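Local coordinates for putative CRISPR-associated endoribonuclease-like protein Cas6nc (Pyrococcus horikoshii, PDB 3QJL) that binds CRISPR RNA as a member of the Cas6 family, within the adaptive immune system that protects prokaryotes against viruses and other mobile genetic elements, at residues Q31-V36 against K45-P50; L124-V129 against G215-A220. One frame throughout, in Å; residues are numbered along the deposited sequence.

Contact 1. Residues Q31-V36 against K45-P50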
loop_
_atom_site.group_PDB
_atom_site.type_symbol
_atom_site.label_atom_id
_atom_site.label_comp_id
_atom_site.label_asym_id
_atom_site.label_seq_id
_atom_site.Cartn_x
_atom_site.Cartn_y
_atom_site.Cartn_z
ATOM N N GLN A 31 -22.168 -8.116 -16.335
ATOM C CA GLN A 31 -23.103 -9.072 -15.746
ATOM C C GLN A 31 -24.309 -8.376 -15.104
ATOM O O GLN A 31 -25.462 -8.739 -15.352
ATOM C CB GLN A 31 -22.378 -9.924 -14.710
ATOM C CG GLN A 31 -22.620 -11.397 -14.844
ATOM C CD GLN A 31 -21.364 -12.194 -14.639
ATOM O OE1 GLN A 31 -21.331 -13.145 -13.851
ATOM N NE2 GLN A 31 -20.310 -11.812 -15.352
ATOM N N ILE A 32 -24.040 -7.386 -14.264
ATOM C CA ILE A 32 -25.104 -6.579 -13.692
ATOM C C ILE A 32 -25.937 -5.921 -14.802
ATOM O O ILE A 32 -27.160 -6.031 -14.812
ATOM C CB ILE A 32 -24.540 -5.513 -12.755
ATOM C CG1 ILE A 32 -24.221 -6.125 -11.399
ATOM C CG2 ILE A 32 -25.493 -4.366 -12.611
ATOM C CD1 ILE A 32 -23.535 -5.145 -10.457
ATOM N N LEU A 33 -25.275 -5.268 -15.753
ATOM C CA LEU A 33 -25.975 -4.615 -16.861
ATOM C C LEU A 33 -27.002 -5.553 -17.507
ATOM O O LEU A 33 -28.159 -5.193 -17.695
ATOM C CB LEU A 33 -24.976 -4.137 -17.915
ATOM C CG LEU A 33 -25.587 -3.160 -18.906
ATOM C CD1 LEU A 33 -26.118 -1.942 -18.173
ATOM C CD2 LEU A 33 -24.589 -2.749 -19.950
ATOM N N GLU A 34 -26.553 -6.757 -17.838
ATOM C CA GLU A 34 -27.381 -7.797 -18.433
ATOM C C GLU A 34 -28.585 -8.112 -17.551
ATOM O O GLU A 34 -29.728 -8.147 -18.023
ATOM C CB GLU A 34 -26.521 -9.046 -18.622
ATOM C CG GLU A 34 -27.244 -10.308 -18.999
ATOM C CD GLU A 34 -26.283 -11.488 -19.135
ATOM O OE1 GLU A 34 -26.513 -12.334 -20.029
ATOM O OE2 GLU A 34 -25.302 -11.570 -18.352
ATOM N N LYS A 35 -28.322 -8.334 -16.264
ATOM C CA LYS A 35 -29.375 -8.645 -15.313
ATOM C C LYS A 35 -30.405 -7.525 -15.178
ATOM O O LYS A 35 -31.600 -7.783 -15.236
ATOM C CB LYS A 35 -28.785 -9.013 -13.962
ATOM C CG LYS A 35 -27.946 -10.265 -14.009
ATOM C CD LYS A 35 -27.457 -10.658 -12.633
ATOM C CE LYS A 35 -26.397 -11.735 -12.715
ATOM N NZ LYS A 35 -26.793 -12.857 -13.615
ATOM N N VAL A 36 -29.958 -6.286 -15.006
ATOM C CA VAL A 36 -30.882 -5.157 -14.941
ATOM C C VAL A 36 -31.614 -4.984 -16.266
ATOM O O VAL A 36 -32.787 -4.621 -16.306
ATOM C CB VAL A 36 -30.160 -3.835 -14.618
ATOM C CG1 VAL A 36 -31.142 -2.664 -14.617
ATOM C CG2 VAL A 36 -29.443 -3.937 -13.289
ATOM N N LYS A 45 -29.789 1.455 -19.454
ATOM C CA LYS A 45 -29.148 2.475 -20.277
ATOM C C LYS A 45 -28.422 3.524 -19.450
ATOM O O LYS A 45 -27.526 4.194 -19.955
ATOM C CB LYS A 45 -30.149 3.148 -21.219
ATOM C CG LYS A 45 -30.750 2.197 -22.242
ATOM C CD LYS A 45 -31.297 2.937 -23.455
ATOM C CE LYS A 45 -32.232 2.045 -24.259
ATOM N NZ LYS A 45 -33.531 1.828 -23.545
ATOM N N LEU A 46 -28.815 3.683 -18.191
ATOM C CA LEU A 46 -28.119 4.610 -17.301
ATOM C C LEU A 46 -26.834 3.963 -16.792
ATOM O O LEU A 46 -25.776 4.594 -16.736
ATOM C CB LEU A 46 -29.006 5.025 -16.127
ATOM C CG LEU A 46 -30.300 5.767 -16.471
ATOM C CD1 LEU A 46 -31.024 6.214 -15.203
ATOM C CD2 LEU A 46 -30.026 6.953 -17.374
ATOM N N LEU A 47 -26.939 2.690 -16.435
ATOM C CA LEU A 47 -25.798 1.934 -15.963
ATOM C C LEU A 47 -24.655 2.005 -16.962
ATOM O O LEU A 47 -23.489 2.118 -16.582
ATOM C CB LEU A 47 -26.188 0.470 -15.757
ATOM C CG LEU A 47 -27.132 0.101 -14.617
ATOM C CD1 LEU A 47 -27.023 -1.390 -14.362
ATOM C CD2 LEU A 47 -26.808 0.864 -13.357
ATOM N N SER A 48 -25.010 1.937 -18.237
ATOM C CA SER A 48 -24.058 1.778 -19.318
ATOM C C SER A 48 -23.521 3.130 -19.770
ATOM O O SER A 48 -22.636 3.201 -20.627
ATOM C CB SER A 48 -24.727 1.056 -20.489
ATOM O OG SER A 48 -25.793 1.832 -21.026
ATOM N N SER A 49 -24.052 4.204 -19.192
ATOM C CA SER A 49 -23.574 5.542 -19.523
ATOM C C SER A 49 -22.178 5.783 -18.958
ATOM O O SER A 49 -21.833 5.272 -17.888
ATOM C CB SER A 49 -24.529 6.600 -18.990
ATOM O OG SER A 49 -24.163 7.889 -19.437
ATOM N N PRO A 50 -21.360 6.542 -19.701
ATOM C CA PRO A 50 -20.013 6.999 -19.341
ATOM C C PRO A 50 -20.010 8.064 -18.242
ATOM O O PRO A 50 -18.984 8.290 -17.586
ATOM C CB PRO A 50 -19.505 7.622 -20.645
ATOM C CG PRO A 50 -20.320 7.014 -21.710
ATOM C CD PRO A 50 -21.669 6.832 -21.109
#

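Contact 2. Residues L124-V129 against G215-A220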
loop_
_atom_site.group_PDB
_atom_site.type_symbol
_atom_site.label_atom_id
_atom_site.label_comp_id
_atom_site.label_asym_id
_atom_site.label_seq_id
_atom_site.Cartn_x
_atom_site.Cartn_y
_atom_site.Cartn_z
ATOM N N LEU A 124 -21.943 13.817 5.935
ATOM C CA LEU A 124 -20.630 14.420 5.725
ATOM C C LEU A 124 -20.432 15.689 6.552
ATOM O O LEU A 124 -21.387 16.234 7.101
ATOM C CB LEU A 124 -20.458 14.752 4.242
ATOM C CG LEU A 124 -20.584 13.569 3.281
ATOM C CD1 LEU A 124 -20.703 14.045 1.853
ATOM C CD2 LEU A 124 -19.406 12.625 3.427
ATOM N N GLY A 125 -19.188 16.161 6.608
ATOM C CA GLY A 125 -18.829 17.419 7.243
ATOM C C GLY A 125 -18.306 18.443 6.252
ATOM O O GLY A 125 -18.383 18.244 5.035
ATOM N N LYS A 126 -17.731 19.525 6.769
ATOM C CA LYS A 126 -17.073 20.507 5.913
ATOM C C LYS A 126 -15.887 19.855 5.218
ATOM O O LYS A 126 -15.656 20.062 4.023
ATOM C CB LYS A 126 -16.608 21.725 6.720
ATOM C CG LYS A 126 -17.730 22.693 7.077
ATOM C CD LYS A 126 -17.506 24.086 6.480
ATOM C CE LYS A 126 -18.840 24.797 6.227
ATOM N NZ LYS A 126 -19.789 24.645 7.367
ATOM N N GLU A 127 -15.134 19.071 5.985
ATOM C CA GLU A 127 -14.037 18.283 5.444
ATOM C C GLU A 127 -14.259 16.813 5.737
ATOM O O GLU A 127 -14.684 16.447 6.829
ATOM C CB GLU A 127 -12.715 18.700 6.069
ATOM C CG GLU A 127 -12.149 19.991 5.565
ATOM C CD GLU A 127 -11.026 20.463 6.450
ATOM O OE1 GLU A 127 -10.828 19.832 7.517
ATOM O OE2 GLU A 127 -10.349 21.451 6.087
ATOM N N ASN A 128 -13.943 15.969 4.768
ATOM C CA ASN A 128 -14.115 14.546 4.947
ATOM C C ASN A 128 -12.864 13.771 4.577
ATOM O O ASN A 128 -12.144 14.151 3.650
ATOM C CB ASN A 128 -15.293 14.086 4.111
ATOM C CG ASN A 128 -16.565 14.831 4.467
ATOM O OD1 ASN A 128 -17.079 14.694 5.579
ATOM N ND2 ASN A 128 -17.072 15.633 3.535
ATOM N N VAL A 129 -12.591 12.699 5.316
ATOM C CA VAL A 129 -11.470 11.837 4.988
ATOM C C VAL A 129 -11.977 10.586 4.329
ATOM O O VAL A 129 -12.549 9.726 4.991
ATOM C CB VAL A 129 -10.701 11.411 6.223
ATOM C CG1 VAL A 129 -9.525 10.524 5.818
ATOM C CG2 VAL A 129 -10.220 12.631 6.984
ATOM N N GLY A 215 -13.808 21.789 0.497
ATOM C CA GLY A 215 -14.567 22.548 -0.480
ATOM C C GLY A 215 -15.967 22.070 -0.781
ATOM O O GLY A 215 -16.674 21.602 0.111
ATOM N N SER A 216 -16.381 22.199 -2.037
ATOM C CA SER A 216 -17.804 22.179 -2.383
ATOM C C SER A 216 -18.565 21.036 -1.730
ATOM O O SER A 216 -18.202 19.871 -1.871
ATOM C CB SER A 216 -17.950 22.095 -3.906
ATOM O OG SER A 216 -18.962 21.188 -4.278
ATOM N N GLU A 217 -19.642 21.384 -1.035
ATOM C CA GLU A 217 -20.404 20.400 -0.283
ATOM C C GLU A 217 -21.330 19.548 -1.168
ATOM O O GLU A 217 -21.663 18.419 -0.816
ATOM C CB GLU A 217 -21.183 21.065 0.850
ATOM C CG GLU A 217 -20.319 21.949 1.753
ATOM C CD GLU A 217 -20.987 22.271 3.095
ATOM O OE1 GLU A 217 -22.241 22.246 3.170
ATOM O OE2 GLU A 217 -20.252 22.548 4.074
ATOM N N GLU A 218 -21.722 20.074 -2.324
ATOM C CA GLU A 218 -22.502 19.296 -3.284
ATOM C C GLU A 218 -21.678 18.308 -4.112
ATOM O O GLU A 218 -22.140 17.200 -4.392
ATOM C CB GLU A 218 -23.289 20.209 -4.214
ATOM C CG GLU A 218 -22.960 21.668 -4.038
ATOM C CD GLU A 218 -23.781 22.554 -4.954
ATOM O OE1 GLU A 218 -24.853 22.106 -5.439
ATOM O OE2 GLU A 218 -23.349 23.703 -5.191
ATOM N N ILE A 219 -20.472 18.704 -4.519
ATOM C CA ILE A 219 -19.598 17.797 -5.263
ATOM C C ILE A 219 -19.182 16.645 -4.358
ATOM O O ILE A 219 -19.113 15.496 -4.803
ATOM C CB ILE A 219 -18.370 18.518 -5.860
ATOM C CG1 ILE A 219 -18.806 19.410 -7.022
ATOM C CG2 ILE A 219 -17.320 17.517 -6.354
ATOM C CD1 ILE A 219 -17.742 20.358 -7.498
ATOM N N ALA A 220 -18.938 16.949 -3.080
ATOM C CA ALA A 220 -18.657 15.910 -2.082
ATOM C C ALA A 220 -19.794 14.885 -1.996
ATOM O O ALA A 220 -19.550 13.677 -2.043
ATOM C CB ALA A 220 -18.382 16.520 -0.714
#

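Contact 1. Residues Q31-V36 against K45-P50
No ring, amide or carboxylate faces another where Leu47 meets Ile32, Leu33 and Val36; the surfaces that touch are branched aliphatic chains. Leu47 does most of the work. Its CG lies opposite the carbonyl carbon and beside the backbone N (chi1 -70°), which turns CG toward the facing helix, and CD1 then touches both Ile32 and Val36, one helical turn apart. CD1 sits 3.7 Å from Val36 CG2, the two chains meeting tip to tip, and 3.8 Å from Ile32 CG2, whose chain runs at about a right angle to that of Leu47. Leu33 comes from another direction: it slides past Leu47 antiparallel to it, laying CD1 against Leu47 CB at 3.4 Å, while its other methyl, CD2, reaches Ser48 CB at 3.8 Å on the more open border. The hydroxyl of Ser48 is turned to its own backbone, with OG donating to Lys45 O at 3.1 Å from above the carbonyl plane; Ala44 O lies nearby as a weaker, alternative acceptor for the same hydroxyl. At the last residue of helix 41-47, the carbonyl O of Leu47 accepts from the indole NE1 of Trp54. Leu47 also touches Ile90, and Val36 touches Ile94, both of helix 88-100, so this apolar seam extends to a third helix. The arrangement is a short helical hairpin: helix 25-39, the first helix of the N-terminal ferredoxin-like fold found in Cas6 and other RAMP proteins, and the short helix 41-47 that turns back against it before strand 55-60.

Contact 2. Residues L124-V129 against G215-A220
Near the point where Lys126 faces Glu217, the turn carrying the lysine is pinned by Asn128, whose OD1 accepts the main-chain N-H of Gly125. That bond, 2.8 Å from Gly125 N to Asn128 OD1, is nearly straight at 175° and arrives on a lone pair in the carbonyl plane. The same amide returns a weak bond, Asn128 ND2 to Gly125 O at 3.3 Å, so both polar atoms of the amide meet the backbone of one glycine, the second only weakly. Lys126 then bends at chi2 and again at chi4, passing its aliphatic part across the end of Glu217: CE is 3.4 Å from Glu217 OE2, whereas NZ makes only a long salt bridge to that oxygen, at 3.9 Å. The pair is exposed, and its attraction is probably modest. Glu217 opens a helix capped by Ser216, whose OG accepts from Ile219 N at 2.9 Å. Deeper in, Leu124 brings CD1 to within 4.3 Å of Ala220 CB, the apolar part of the contact. Leu124 also rests on Arg221 and Tyr224 of helix 217-226 and on Leu241 of strand 239-242. Val129 packs on a cytosine base of the bound RNA. The loop thus lies along the first two turns of helix 217-226 and leads into strand 128-132, which pairs with strands 204-215 and 239-242.

Contact 1 lies in the N-terminal half of the protein and contact 2 in the C-terminal half; their centres are about 28 Å apart and they share no helix or strand. The first is a buried meeting of one helix with the end of the next and the residue after it, joined almost entirely through aliphatic carbons, with a serine at its border. The second is a surface contact between a loop and a helix start 86 residues away, where one small apolar touch accompanies an exposed, long charge pair and polar bonds that hold each side in its own shape. Their settings differ too: the nearest atom of contact 2 is about 4 Å from the RNA, against about 15 Å for contact 1.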